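Local coordinates for protein Rho-class glutathione S-transferase (Laternula elliptica, PDB 3QAV) that binds glutathione and probably conjugates it to electrophilic substrates, at residues E47-Y52 with P103-F108; V41-Q46 with V223-P228; H164-L169 with D204-I209; L107-T112 with E180-D185. All coordinates share one frame; numbering follows the deposited sequence.

Interaction 1: residues E47-Y52 with P103-F108; sequences EKKIDY and PKVPLF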
loop_
_atom_site.group_PDB
_atom_site.type_symbol
_atom_site.label_atom_id
_atom_site.label_comp_id
_atom_site.label_asym_id
_atom_site.label_seq_id
_atom_site.Cartn_x
_atom_site.Cartn_y
_atom_site.Cartn_z
ATOM N N GLU A 47 10.329 -13.809 13.545
ATOM C CA GLU A 47 9.162 -14.326 14.253
ATOM C C GLU A 47 8.861 -15.770 13.867
ATOM O O GLU A 47 8.543 -16.596 14.722
ATOM C CB GLU A 47 7.940 -13.452 13.965
ATOM C CG GLU A 47 7.979 -12.104 14.658
ATOM C CD GLU A 47 7.698 -12.211 16.145
ATOM O OE1 GLU A 47 7.999 -11.250 16.879
ATOM O OE2 GLU A 47 7.164 -13.253 16.577
ATOM N N LYS A 48 8.961 -16.072 12.577
ATOM C CA LYS A 48 8.686 -17.422 12.095
ATOM C C LYS A 48 9.898 -18.333 12.249
ATOM O O LYS A 48 9.851 -19.504 11.886
ATOM C CB LYS A 48 8.237 -17.369 10.630
ATOM C CG LYS A 48 7.068 -16.418 10.405
ATOM C CD LYS A 48 6.686 -16.301 8.941
ATOM C CE LYS A 48 5.978 -17.540 8.435
ATOM N NZ LYS A 48 4.660 -17.789 9.085
ATOM N N LYS A 49 10.982 -17.778 12.789
ATOM C CA LYS A 49 12.224 -18.515 13.025
ATOM C C LYS A 49 12.884 -19.089 11.770
ATOM O O LYS A 49 13.621 -20.070 11.853
ATOM C CB LYS A 49 11.985 -19.661 14.015
ATOM C CG LYS A 49 11.313 -19.264 15.324
ATOM C CD LYS A 49 11.373 -20.413 16.325
ATOM C CE LYS A 49 10.622 -20.107 17.609
ATOM N NZ LYS A 49 9.141 -20.107 17.421
ATOM N N ILE A 50 12.631 -18.486 10.613
ATOM C CA ILE A 50 13.229 -18.971 9.368
ATOM C C ILE A 50 14.697 -18.563 9.261
ATOM O O ILE A 50 15.039 -17.394 9.438
ATOM C CB ILE A 50 12.467 -18.425 8.135
ATOM C CG1 ILE A 50 11.019 -18.918 8.165
ATOM C CG2 ILE A 50 13.159 -18.857 6.853
ATOM C CD1 ILE A 50 10.123 -18.247 7.155
ATOM N N ASP A 51 15.563 -19.527 8.973
ATOM C CA ASP A 51 16.984 -19.240 8.835
ATOM C C ASP A 51 17.190 -18.584 7.470
ATOM O O ASP A 51 16.683 -19.080 6.462
ATOM C CB ASP A 51 17.802 -20.533 8.914
ATOM C CG ASP A 51 19.277 -20.278 9.195
ATOM O OD1 ASP A 51 20.108 -21.142 8.839
ATOM O OD2 ASP A 51 19.606 -19.222 9.783
ATOM N N TYR A 52 17.934 -17.481 7.435
ATOM C CA TYR A 52 18.175 -16.777 6.177
ATOM C C TYR A 52 19.547 -16.123 6.093
ATOM O O TYR A 52 20.171 -15.837 7.113
ATOM C CB TYR A 52 17.116 -15.688 5.964
ATOM C CG TYR A 52 17.146 -14.591 7.014
ATOM C CD1 TYR A 52 16.426 -14.712 8.198
ATOM C CD2 TYR A 52 17.918 -13.445 6.831
ATOM C CE1 TYR A 52 16.470 -13.722 9.169
ATOM C CE2 TYR A 52 17.973 -12.450 7.800
ATOM C CZ TYR A 52 17.245 -12.594 8.966
ATOM O OH TYR A 52 17.284 -11.605 9.927
ATOM N N PRO A 103 4.297 -21.982 6.764
ATOM C CA PRO A 103 3.125 -21.926 7.641
ATOM C C PRO A 103 3.317 -22.425 9.072
ATOM O O PRO A 103 2.395 -22.345 9.879
ATOM C CB PRO A 103 2.106 -22.758 6.875
ATOM C CG PRO A 103 2.966 -23.853 6.313
ATOM C CD PRO A 103 4.196 -23.112 5.816
ATOM N N LYS A 104 4.508 -22.928 9.382
ATOM C CA LYS A 104 4.787 -23.452 10.717
ATOM C C LYS A 104 4.381 -22.513 11.855
ATOM O O LYS A 104 3.688 -22.924 12.792
ATOM C CB LYS A 104 6.271 -23.811 10.840
ATOM C CG LYS A 104 6.717 -24.162 12.252
ATOM C CD LYS A 104 5.913 -25.315 12.833
ATOM C CE LYS A 104 6.352 -25.622 14.257
ATOM N NZ LYS A 104 7.800 -25.967 14.318
ATOM N N VAL A 105 4.817 -21.260 11.778
ATOM C CA VAL A 105 4.487 -20.270 12.799
ATOM C C VAL A 105 3.645 -19.175 12.142
ATOM O O VAL A 105 4.180 -18.173 11.662
ATOM C CB VAL A 105 5.768 -19.655 13.392
ATOM C CG1 VAL A 105 5.416 -18.670 14.496
ATOM C CG2 VAL A 105 6.663 -20.761 13.930
ATOM N N PRO A 106 2.315 -19.359 12.107
ATOM C CA PRO A 106 1.388 -18.395 11.500
ATOM C C PRO A 106 1.305 -17.008 12.137
ATOM O O PRO A 106 1.174 -16.877 13.350
ATOM C CB PRO A 106 0.047 -19.133 11.546
ATOM C CG PRO A 106 0.176 -19.979 12.770
ATOM C CD PRO A 106 1.581 -20.523 12.636
ATOM N N LEU A 107 1.386 -15.975 11.301
ATOM C CA LEU A 107 1.284 -14.601 11.773
ATOM C C LEU A 107 -0.142 -14.110 11.563
ATOM O O LEU A 107 -0.435 -12.923 11.719
ATOM C CB LEU A 107 2.282 -13.691 11.040
ATOM C CG LEU A 107 3.753 -13.979 11.381
ATOM C CD1 LEU A 107 4.680 -12.980 10.691
ATOM C CD2 LEU A 107 3.942 -13.902 12.897
ATOM N N PHE A 108 -1.019 -15.035 11.184
ATOM C CA PHE A 108 -2.439 -14.751 10.992
ATOM C C PHE A 108 -3.220 -15.828 11.757
ATOM O O PHE A 108 -2.807 -16.992 11.795
ATOM C CB PHE A 108 -2.857 -14.867 9.524
ATOM C CG PHE A 108 -2.476 -13.698 8.666
ATOM C CD1 PHE A 108 -1.224 -13.631 8.071
ATOM C CD2 PHE A 108 -3.401 -12.696 8.398
ATOM C CE1 PHE A 108 -0.897 -12.589 7.213
ATOM C CE2 PHE A 108 -3.088 -11.648 7.544
ATOM C CZ PHE A 108 -1.829 -11.595 6.945
HETATM O O HOH W 1 6.471 -20.226 10.185
#
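Lys48 reaches from the C-terminal end of helix 36-47 to Val105, in the loop that follows helix 91-101 of the thioredoxin-like N-terminal domain of the glutathione transferase fold. Lys49, with positive phi, ends helix 36-47 in a Schellman motif, and Lys48 sits just before that turn. Its CB lies 4.4 Å from CB of Val105. CG, anti to the carbonyl carbon (chi1 -54°), lies 3.6 Å from Val105 O and 4.2 Å from Leu107 CD1, the two side chains of Lys48 and Leu107 passing obliquely. The chain bends at chi3 and again at chi4, so that CD and CE stay near Val105 O and NZ comes to 2.6 Å from it. The ammonium approaches from above the carbonyl plane, 54° out of it, and not along a lone pair. Glu99 gives NZ a salt bridge as a second partner, so this largely buried charge is probably well compensated. Glu99 also accepts from the backbone N of Leu107, tying helix 91-101 to the same loop. Next to the lysine, Val105 CG1 lies 3.8 Å from Glu47 O, while Leu107 CD2 meets CB of Glu47. A water accepts from Val105 N and, by a weak bond of 3.2 Å, from Lys48 NZ.

Interaction 2: residues V41-Q46 with V223-P228; sequences VLLVLQ and VKTMPP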
loop_
_atom_site.group_PDB
_atom_site.type_symbol
_atom_site.label_atom_id
_atom_site.label_comp_id
_atom_site.label_asym_id
_atom_site.label_seq_id
_atom_site.Cartn_x
_atom_site.Cartn_y
_atom_site.Cartn_z
ATOM N N VAL A 41 10.224 -7.238 6.715
ATOM C CA VAL A 41 10.735 -8.520 6.259
ATOM C C VAL A 41 11.566 -9.254 7.319
ATOM O O VAL A 41 11.385 -10.453 7.527
ATOM C CB VAL A 41 11.574 -8.348 4.964
ATOM C CG1 VAL A 41 12.167 -9.687 4.543
ATOM C CG2 VAL A 41 10.664 -7.828 3.834
ATOM N N LEU A 42 12.464 -8.539 7.992
ATOM C CA LEU A 42 13.303 -9.163 9.011
ATOM C C LEU A 42 12.463 -9.683 10.174
ATOM O O LEU A 42 12.754 -10.744 10.734
ATOM C CB LEU A 42 14.344 -8.169 9.527
ATOM C CG LEU A 42 15.327 -7.600 8.486
ATOM C CD1 LEU A 42 16.291 -6.634 9.171
ATOM C CD2 LEU A 42 16.092 -8.739 7.816
ATOM N N LEU A 43 11.425 -8.932 10.536
ATOM C CA LEU A 43 10.551 -9.322 11.635
ATOM C C LEU A 43 9.795 -10.600 11.313
ATOM O O LEU A 43 9.672 -11.480 12.156
ATOM C CB LEU A 43 9.558 -8.199 11.959
ATOM C CG LEU A 43 10.102 -7.044 12.801
ATOM C CD1 LEU A 43 8.983 -6.064 13.101
ATOM C CD2 LEU A 43 10.673 -7.592 14.105
ATOM N N VAL A 44 9.271 -10.698 10.099
ATOM C CA VAL A 44 8.548 -11.905 9.700
ATOM C C VAL A 44 9.481 -13.115 9.758
ATOM O O VAL A 44 9.116 -14.157 10.289
ATOM C CB VAL A 44 7.993 -11.786 8.265
ATOM C CG1 VAL A 44 7.441 -13.135 7.803
ATOM C CG2 VAL A 44 6.911 -10.736 8.218
ATOM N N LEU A 45 10.682 -12.973 9.204
ATOM C CA LEU A 45 11.654 -14.061 9.208
ATOM C C LEU A 45 12.021 -14.489 10.631
ATOM O O LEU A 45 12.046 -15.677 10.939
ATOM C CB LEU A 45 12.927 -13.641 8.459
ATOM C CG LEU A 45 12.846 -13.504 6.934
ATOM C CD1 LEU A 45 14.081 -12.749 6.427
ATOM C CD2 LEU A 45 12.742 -14.887 6.291
ATOM N N GLN A 46 12.305 -13.511 11.490
ATOM C CA GLN A 46 12.671 -13.781 12.875
ATOM C C GLN A 46 11.510 -14.410 13.644
ATOM O O GLN A 46 11.682 -15.422 14.319
ATOM C CB GLN A 46 13.091 -12.487 13.573
ATOM C CG GLN A 46 14.410 -11.876 13.100
ATOM C CD GLN A 46 15.632 -12.643 13.575
ATOM O OE1 GLN A 46 15.687 -13.097 14.717
ATOM N NE2 GLN A 46 16.628 -12.771 12.706
ATOM N N VAL A 223 14.305 -6.604 19.255
ATOM C CA VAL A 223 15.629 -6.237 19.746
ATOM C C VAL A 223 16.672 -6.625 18.705
ATOM O O VAL A 223 17.593 -5.860 18.421
ATOM C CB VAL A 223 15.967 -6.964 21.070
ATOM C CG1 VAL A 223 17.397 -6.638 21.495
ATOM C CG2 VAL A 223 14.992 -6.546 22.149
ATOM N N LYS A 224 16.508 -7.820 18.141
ATOM C CA LYS A 224 17.418 -8.344 17.130
ATOM C C LYS A 224 17.381 -7.582 15.804
ATOM O O LYS A 224 18.346 -7.599 15.042
ATOM C CB LYS A 224 17.097 -9.813 16.841
ATOM C CG LYS A 224 17.273 -10.755 18.014
ATOM C CD LYS A 224 17.076 -12.210 17.576
ATOM C CE LYS A 224 17.574 -13.193 18.628
ATOM N NZ LYS A 224 16.886 -13.009 19.936
ATOM N N THR A 225 16.273 -6.913 15.520
ATOM C CA THR A 225 16.179 -6.205 14.257
ATOM C C THR A 225 16.173 -4.684 14.314
ATOM O O THR A 225 15.771 -4.038 13.351
ATOM C CB THR A 225 14.947 -6.678 13.489
ATOM O OG1 THR A 225 13.788 -6.516 14.318
ATOM C CG2 THR A 225 15.108 -8.153 13.100
ATOM N N MET A 226 16.610 -4.102 15.429
ATOM C CA MET A 226 16.651 -2.645 15.514
ATOM C C MET A 226 17.598 -2.184 14.405
ATOM O O MET A 226 18.590 -2.858 14.113
ATOM C CB MET A 226 17.190 -2.187 16.878
ATOM C CG MET A 226 16.282 -2.484 18.086
ATOM S SD MET A 226 14.688 -1.624 18.044
ATOM C CE MET A 226 15.197 0.074 18.323
ATOM N N PRO A 227 17.291 -1.051 13.750
ATOM C CA PRO A 227 18.144 -0.525 12.674
ATOM C C PRO A 227 19.572 -0.348 13.191
ATOM O O PRO A 227 19.818 0.455 14.091
ATOM C CB PRO A 227 17.483 0.809 12.340
ATOM C CG PRO A 227 16.027 0.517 12.577
ATOM C CD PRO A 227 16.055 -0.256 13.881
ATOM N N PRO A 228 20.533 -1.089 12.624
ATOM C CA PRO A 228 21.925 -0.985 13.067
ATOM C C PRO A 228 22.562 0.389 13.215
ATOM O O PRO A 228 23.350 0.588 14.136
ATOM C CB PRO A 228 22.680 -1.874 12.071
ATOM C CG PRO A 228 21.752 -1.991 10.902
ATOM C CD PRO A 228 20.405 -2.076 11.541
#
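Thr225 lays its methyl group over helix 36-47, with CG2 3.7 Å from CB of Leu42 and 3.8 Å from CG of Gln46, one turn further on. The methyl thus rests between two residues of the same helical ridge. Its hydroxyl branch points elsewhere: chi1 of 55° sets OG1 between the backbone N and the carbonyl carbon, and brings it to 3.3 Å from Leu43 CD2, an apolar neighbour. The polar needs of OG1 are met outside the two segments, by Trp39 NE1, which donates to it, and by a hydrogen bond with Thr221 O in the preceding turn of helix 220-224. Gln46, bent at chi2, runs past Thr225 in the opposite direction and sets OE1 against the aliphatic part of Lys224, 3.3 Å from CD, the two side chains crossing at about a right angle. The amide nitrogen NE2 is hydrogen-bonded to Tyr52 OH instead. A valine in place of Thr225 would probably leave Trp39 NE1 without its acceptor and Thr221 O without the hydroxyl. Segment 223-228, from the C-terminal part of the chain, thus packs on the first helix of the thioredoxin-like domain. No hydrogen bond crosses between the segments, and the contact therefore rests on van der Waals packing, partly of methyl and methylene groups and partly of oxygens against aliphatic carbons, with the threonine's polar bonds probably fixing its rotation.

Interaction 3: residues H164-L169 with D204-I209; sequences HWENYL and DSYPNI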
loop_
_atom_site.group_PDB
_atom_site.type_symbol
_atom_site.label_atom_id
_atom_site.label_comp_id
_atom_site.label_asym_id
_atom_site.label_seq_id
_atom_site.Cartn_x
_atom_site.Cartn_y
_atom_site.Cartn_z
ATOM N N HIS A 164 -6.404 7.283 15.914
ATOM C CA HIS A 164 -7.004 6.032 15.468
ATOM C C HIS A 164 -6.304 4.841 16.093
ATOM O O HIS A 164 -6.944 3.970 16.684
ATOM C CB HIS A 164 -6.927 5.926 13.949
ATOM C CG HIS A 164 -7.812 6.896 13.231
ATOM N ND1 HIS A 164 -7.352 7.716 12.222
ATOM C CD2 HIS A 164 -9.136 7.150 13.346
ATOM C CE1 HIS A 164 -8.354 8.432 11.746
ATOM N NE2 HIS A 164 -9.449 8.107 12.411
ATOM N N TRP A 165 -4.981 4.813 15.974
ATOM C CA TRP A 165 -4.195 3.715 16.514
ATOM C C TRP A 165 -4.244 3.678 18.037
ATOM O O TRP A 165 -4.241 2.601 18.639
ATOM C CB TRP A 165 -2.754 3.813 16.001
ATOM C CG TRP A 165 -2.708 3.884 14.499
ATOM C CD1 TRP A 165 -2.620 5.009 13.738
ATOM C CD2 TRP A 165 -2.863 2.791 13.582
ATOM N NE1 TRP A 165 -2.715 4.690 12.404
ATOM C CE2 TRP A 165 -2.864 3.335 12.281
ATOM C CE3 TRP A 165 -3.004 1.405 13.736
ATOM C CZ2 TRP A 165 -3.000 2.542 11.138
ATOM C CZ3 TRP A 165 -3.138 0.615 12.599
ATOM C CH2 TRP A 165 -3.135 1.187 11.316
ATOM N N GLU A 166 -4.302 4.851 18.660
ATOM C CA GLU A 166 -4.401 4.932 20.118
ATOM C C GLU A 166 -5.669 4.168 20.506
ATOM O O GLU A 166 -5.655 3.320 21.403
ATOM C CB GLU A 166 -4.520 6.397 20.555
ATOM C CG GLU A 166 -4.668 6.635 22.060
ATOM C CD GLU A 166 -3.414 6.291 22.851
ATOM O OE1 GLU A 166 -2.305 6.389 22.287
ATOM O OE2 GLU A 166 -3.537 5.945 24.045
ATOM N N ASN A 167 -6.760 4.471 19.808
ATOM C CA ASN A 167 -8.044 3.821 20.048
ATOM C C ASN A 167 -7.970 2.317 19.833
ATOM O O ASN A 167 -8.428 1.543 20.670
ATOM C CB ASN A 167 -9.117 4.393 19.120
ATOM C CG ASN A 167 -9.633 5.736 19.584
ATOM O OD1 ASN A 167 -10.407 6.391 18.882
ATOM N ND2 ASN A 167 -9.215 6.155 20.773
ATOM N N TYR A 168 -7.406 1.913 18.699
ATOM C CA TYR A 168 -7.285 0.489 18.378
ATOM C C TYR A 168 -6.585 -0.247 19.521
ATOM O O TYR A 168 -7.086 -1.253 20.027
ATOM C CB TYR A 168 -6.482 0.300 17.081
ATOM C CG TYR A 168 -7.073 0.958 15.850
ATOM C CD1 TYR A 168 -6.251 1.377 14.806
ATOM C CD2 TYR A 168 -8.451 1.147 15.717
ATOM C CE1 TYR A 168 -6.780 1.965 13.665
ATOM C CE2 TYR A 168 -8.992 1.736 14.575
ATOM C CZ TYR A 168 -8.152 2.141 13.556
ATOM O OH TYR A 168 -8.675 2.721 12.425
ATOM N N LEU A 169 -5.424 0.263 19.925
ATOM C CA LEU A 169 -4.665 -0.354 21.006
ATOM C C LEU A 169 -5.455 -0.320 22.313
ATOM O O LEU A 169 -5.394 -1.256 23.124
ATOM C CB LEU A 169 -3.309 0.342 21.159
ATOM C CG LEU A 169 -2.351 -0.043 20.021
ATOM C CD1 LEU A 169 -1.181 0.920 19.951
ATOM C CD2 LEU A 169 -1.866 -1.482 20.229
ATOM N N ASP A 204 2.594 10.600 27.672
ATOM C CA ASP A 204 1.339 11.129 28.187
ATOM C C ASP A 204 0.257 11.465 27.161
ATOM O O ASP A 204 -0.931 11.389 27.469
ATOM C CB ASP A 204 1.636 12.345 29.067
ATOM C CG ASP A 204 2.545 11.998 30.230
ATOM O OD1 ASP A 204 2.138 11.181 31.081
ATOM O OD2 ASP A 204 3.673 12.530 30.292
ATOM N N SER A 205 0.656 11.828 25.947
ATOM C CA SER A 205 -0.314 12.161 24.913
ATOM C C SER A 205 -0.970 10.918 24.299
ATOM O O SER A 205 -2.164 10.922 24.006
ATOM C CB SER A 205 0.354 13.005 23.821
ATOM O OG SER A 205 1.550 12.397 23.357
ATOM N N TYR A 206 -0.184 9.857 24.120
ATOM C CA TYR A 206 -0.671 8.600 23.545
ATOM C C TYR A 206 -0.167 7.436 24.387
ATOM O O TYR A 206 0.666 6.642 23.941
ATOM C CB TYR A 206 -0.161 8.442 22.115
ATOM C CG TYR A 206 -0.716 9.467 21.162
ATOM C CD1 TYR A 206 -2.040 9.403 20.738
ATOM C CD2 TYR A 206 0.079 10.508 20.693
ATOM C CE1 TYR A 206 -2.562 10.353 19.868
ATOM C CE2 TYR A 206 -0.433 11.464 19.823
ATOM C CZ TYR A 206 -1.754 11.378 19.416
ATOM O OH TYR A 206 -2.263 12.320 18.556
ATOM N N PRO A 207 -0.679 7.313 25.618
ATOM C CA PRO A 207 -0.289 6.251 26.551
ATOM C C PRO A 207 -0.361 4.806 26.053
ATOM O O PRO A 207 0.512 4.002 26.382
ATOM C CB PRO A 207 -1.192 6.507 27.762
ATOM C CG PRO A 207 -2.396 7.182 27.156
ATOM C CD PRO A 207 -1.769 8.131 26.177
ATOM N N ASN A 208 -1.378 4.466 25.267
ATOM C CA ASN A 208 -1.501 3.089 24.784
ATOM C C ASN A 208 -0.478 2.758 23.712
ATOM O O ASN A 208 0.028 1.638 23.655
ATOM C CB ASN A 208 -2.909 2.810 24.263
ATOM C CG ASN A 208 -3.957 2.930 25.344
ATOM O OD1 ASN A 208 -4.650 3.940 25.440
ATOM N ND2 ASN A 208 -4.067 1.908 26.177
ATOM N N ILE A 209 -0.177 3.728 22.861
ATOM C CA ILE A 209 0.812 3.503 21.820
ATOM C C ILE A 209 2.167 3.372 22.502
ATOM O O ILE A 209 2.959 2.500 22.153
ATOM C CB ILE A 209 0.849 4.661 20.808
ATOM C CG1 ILE A 209 -0.475 4.705 20.031
ATOM C CG2 ILE A 209 2.045 4.499 19.877
ATOM C CD1 ILE A 209 -0.518 5.720 18.907
#
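Glu166 of helix 148-172 sets its carboxylate against the first turn of helix 207-217, where Tyr206 holds the N-cap position. Its oxygens accept from two successive backbone amides: OE2 takes Asn208 N at 2.9 Å, and OE1 takes Ile209 N in a weak bond of 3.5 Å. The firmer bond has an N-H...O angle of 159° and meets OE2 on its syn side, 19° out of the carboxylate plane. With CG anti to the backbone N (chi1 179°) and a bend at chi2, the chain swings across to these amides. Both lie at a helix start, whose dipole would probably stabilise the negative charge. OE1 also sits at the edge of the Tyr206 ring, 3.0 Å from CB; the tyrosine OH has its own partner in His159 O. Around the carboxylate the contact turns apolar. Leu169 CD1 meets Ile209 CG1 at 3.9 Å, the two side chains crossing at about a right angle, and Ile209 CD1 touches Trp165 CB at 4.1 Å. Trp165 stacks on Phe188 of helix 183-197 and gives its NE1 to Glu161. A carboxylate from one helix thus accepts from the backbone amides at the start of another, within the all-helical C-terminal domain of the glutathione transferase fold.

Interaction 4: residues L107-T112 with E180-D185; sequences LFPSDT and EFTMAD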
loop_
_atom_site.group_PDB
_atom_site.type_symbol
_atom_site.label_atom_id
_atom_site.label_comp_id
_atom_site.label_asym_id
_atom_site.label_seq_id
_atom_site.Cartn_x
_atom_site.Cartn_y
_atom_site.Cartn_z
ATOM N N LEU A 107 1.386 -15.975 11.301
ATOM C CA LEU A 107 1.284 -14.601 11.773
ATOM C C LEU A 107 -0.142 -14.110 11.563
ATOM O O LEU A 107 -0.435 -12.923 11.719
ATOM C CB LEU A 107 2.282 -13.691 11.040
ATOM C CG LEU A 107 3.753 -13.979 11.381
ATOM C CD1 LEU A 107 4.680 -12.980 10.691
ATOM C CD2 LEU A 107 3.942 -13.902 12.897
ATOM N N PHE A 108 -1.019 -15.035 11.184
ATOM C CA PHE A 108 -2.439 -14.751 10.992
ATOM C C PHE A 108 -3.220 -15.828 11.757
ATOM O O PHE A 108 -2.807 -16.992 11.795
ATOM C CB PHE A 108 -2.857 -14.867 9.524
ATOM C CG PHE A 108 -2.476 -13.698 8.666
ATOM C CD1 PHE A 108 -1.224 -13.631 8.071
ATOM C CD2 PHE A 108 -3.401 -12.696 8.398
ATOM C CE1 PHE A 108 -0.897 -12.589 7.213
ATOM C CE2 PHE A 108 -3.088 -11.648 7.544
ATOM C CZ PHE A 108 -1.829 -11.595 6.945
ATOM N N PRO A 109 -4.345 -15.452 12.393
ATOM C CA PRO A 109 -5.127 -16.458 13.119
ATOM C C PRO A 109 -5.854 -17.279 12.053
ATOM O O PRO A 109 -5.732 -16.983 10.866
ATOM C CB PRO A 109 -6.071 -15.610 13.965
ATOM C CG PRO A 109 -6.264 -14.384 13.121
ATOM C CD PRO A 109 -4.863 -14.099 12.654
ATOM N N SER A 110 -6.612 -18.292 12.451
ATOM C CA SER A 110 -7.300 -19.124 11.457
ATOM C C SER A 110 -8.689 -18.624 11.066
ATOM O O SER A 110 -9.118 -18.787 9.924
ATOM C CB SER A 110 -7.393 -20.576 11.950
ATOM O OG SER A 110 -8.171 -20.679 13.133
ATOM N N ASP A 111 -9.391 -18.006 12.006
ATOM C CA ASP A 111 -10.728 -17.509 11.723
ATOM C C ASP A 111 -10.688 -16.393 10.683
ATOM O O ASP A 111 -10.073 -15.340 10.889
ATOM C CB ASP A 111 -11.386 -17.022 13.018
ATOM C CG ASP A 111 -12.826 -16.586 12.822
ATOM O OD1 ASP A 111 -13.579 -16.594 13.816
ATOM O OD2 ASP A 111 -13.208 -16.224 11.691
ATOM N N THR A 112 -11.362 -16.649 9.565
ATOM C CA THR A 112 -11.448 -15.729 8.440
ATOM C C THR A 112 -11.914 -14.338 8.844
ATOM O O THR A 112 -11.432 -13.336 8.323
ATOM C CB THR A 112 -12.409 -16.289 7.368
ATOM O OG1 THR A 112 -11.849 -17.486 6.813
ATOM C CG2 THR A 112 -12.627 -15.283 6.262
ATOM N N GLU A 180 -3.172 -10.857 20.229
ATOM C CA GLU A 180 -1.993 -11.643 19.893
ATOM C C GLU A 180 -1.161 -10.914 18.836
ATOM O O GLU A 180 -1.680 -10.111 18.056
ATOM C CB GLU A 180 -2.397 -13.014 19.330
ATOM C CG GLU A 180 -2.718 -14.076 20.365
ATOM C CD GLU A 180 -3.087 -15.405 19.722
ATOM O OE1 GLU A 180 -2.436 -15.792 18.729
ATOM O OE2 GLU A 180 -4.021 -16.069 20.213
ATOM N N PHE A 181 0.133 -11.197 18.819
ATOM C CA PHE A 181 1.038 -10.611 17.838
ATOM C C PHE A 181 0.636 -11.196 16.472
ATOM O O PHE A 181 0.393 -12.397 16.359
ATOM C CB PHE A 181 2.476 -11.007 18.184
ATOM C CG PHE A 181 3.489 -10.593 17.158
ATOM C CD1 PHE A 181 4.157 -9.376 17.272
ATOM C CD2 PHE A 181 3.785 -11.428 16.078
ATOM C CE1 PHE A 181 5.111 -8.992 16.322
ATOM C CE2 PHE A 181 4.733 -11.055 15.124
ATOM C CZ PHE A 181 5.400 -9.834 15.246
ATOM N N THR A 182 0.552 -10.353 15.446
ATOM C CA THR A 182 0.171 -10.814 14.109
ATOM C C THR A 182 0.890 -9.999 13.041
ATOM O O THR A 182 1.649 -9.087 13.358
ATOM C CB THR A 182 -1.348 -10.668 13.869
ATOM O OG1 THR A 182 -1.703 -9.279 13.893
ATOM C CG2 THR A 182 -2.137 -11.403 14.946
ATOM N N MET A 183 0.635 -10.323 11.778
ATOM C CA MET A 183 1.266 -9.609 10.670
ATOM C C MET A 183 1.028 -8.105 10.788
ATOM O O MET A 183 1.862 -7.317 10.370
ATOM C CB MET A 183 0.722 -10.104 9.320
ATOM C CG MET A 183 1.483 -9.553 8.114
ATOM S SD MET A 183 3.208 -10.108 8.059
ATOM C CE MET A 183 3.018 -11.751 7.380
ATOM N N ALA A 184 -0.110 -7.714 11.358
ATOM C CA ALA A 184 -0.436 -6.298 11.519
ATOM C C ALA A 184 0.614 -5.557 12.346
ATOM O O ALA A 184 0.938 -4.400 12.056
ATOM C CB ALA A 184 -1.806 -6.139 12.166
ATOM N N ASP A 185 1.139 -6.214 13.379
ATOM C CA ASP A 185 2.155 -5.584 14.218
ATOM C C ASP A 185 3.480 -5.449 13.476
ATOM O O ASP A 185 4.280 -4.558 13.761
ATOM C CB ASP A 185 2.343 -6.382 15.503
ATOM C CG ASP A 185 1.093 -6.387 16.352
ATOM O OD1 ASP A 185 0.371 -7.408 16.351
ATOM O OD2 ASP A 185 0.827 -5.349 17.001
#
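Leu107 O accepts from Met183 N at 2.8 Å, the N-H lying in the carbonyl plane on a lone pair (C=O...N angle 143°). The bond fixes the loop after helix 91-101 to the start of helix 183-197. Thr182, at the N-cap, packs its CB against the same carbonyl, 3.2 Å from Leu107 O, and its OG1 accepts weakly from Ala184 N. Thr182 N donates to Asp185 OD1 at 3.1 Å, on the anti lone pair, while OD2 is held by Tyr212 OH and Val176 N. Around this polar centre, Leu107 CD2 lies in plane at the edge of the Phe181 ring, 3.7 Å from CE2. Met183, its CG anti to the backbone N (chi1 -171°), curls so that CB lies 3.6 Å from Phe108 CE1 and CE lies 3.9 Å from Leu107 CD1. An alanine at Met183 is likely to open a gap beside Leu107 CD1, where CE and SD now lie, and to take the CG and CE contacts from Phe108. Phe108 also packs on Met122 and Arg115 of helix 112-124. Thr182 and Asp185 form a capping box, the N-capping box motif known from this helix of the C-terminal domain in glutathione transferases.

Interactions 1 and 4 share Leu107 and Phe108, their centres about 12 Å apart, and also touch where Glu47 CD lies 3.3 Å from Phe181 CE2. Interaction 2 lies on the same helix, 36-47, that leads into interaction 1, and Ile50 N is 2.9 Å from Leu45 O. Val44 connects interactions 2 and 4, its CG2 3.8 Å from Met183 SD. These three touch one another; interactions 2 and 4 bring parts of the C-terminal half against helix 36-47 and the loop after helix 91-101. The side chain of Met183 is about 8 Å from that of Ser91, and that of Leu42 about 8 Å from that of Ser35, both glutathione-binding residues, though no ligand is bound here. Interaction 3 stands apart in the helical domain, its centre about 20 Å from that of interaction 4.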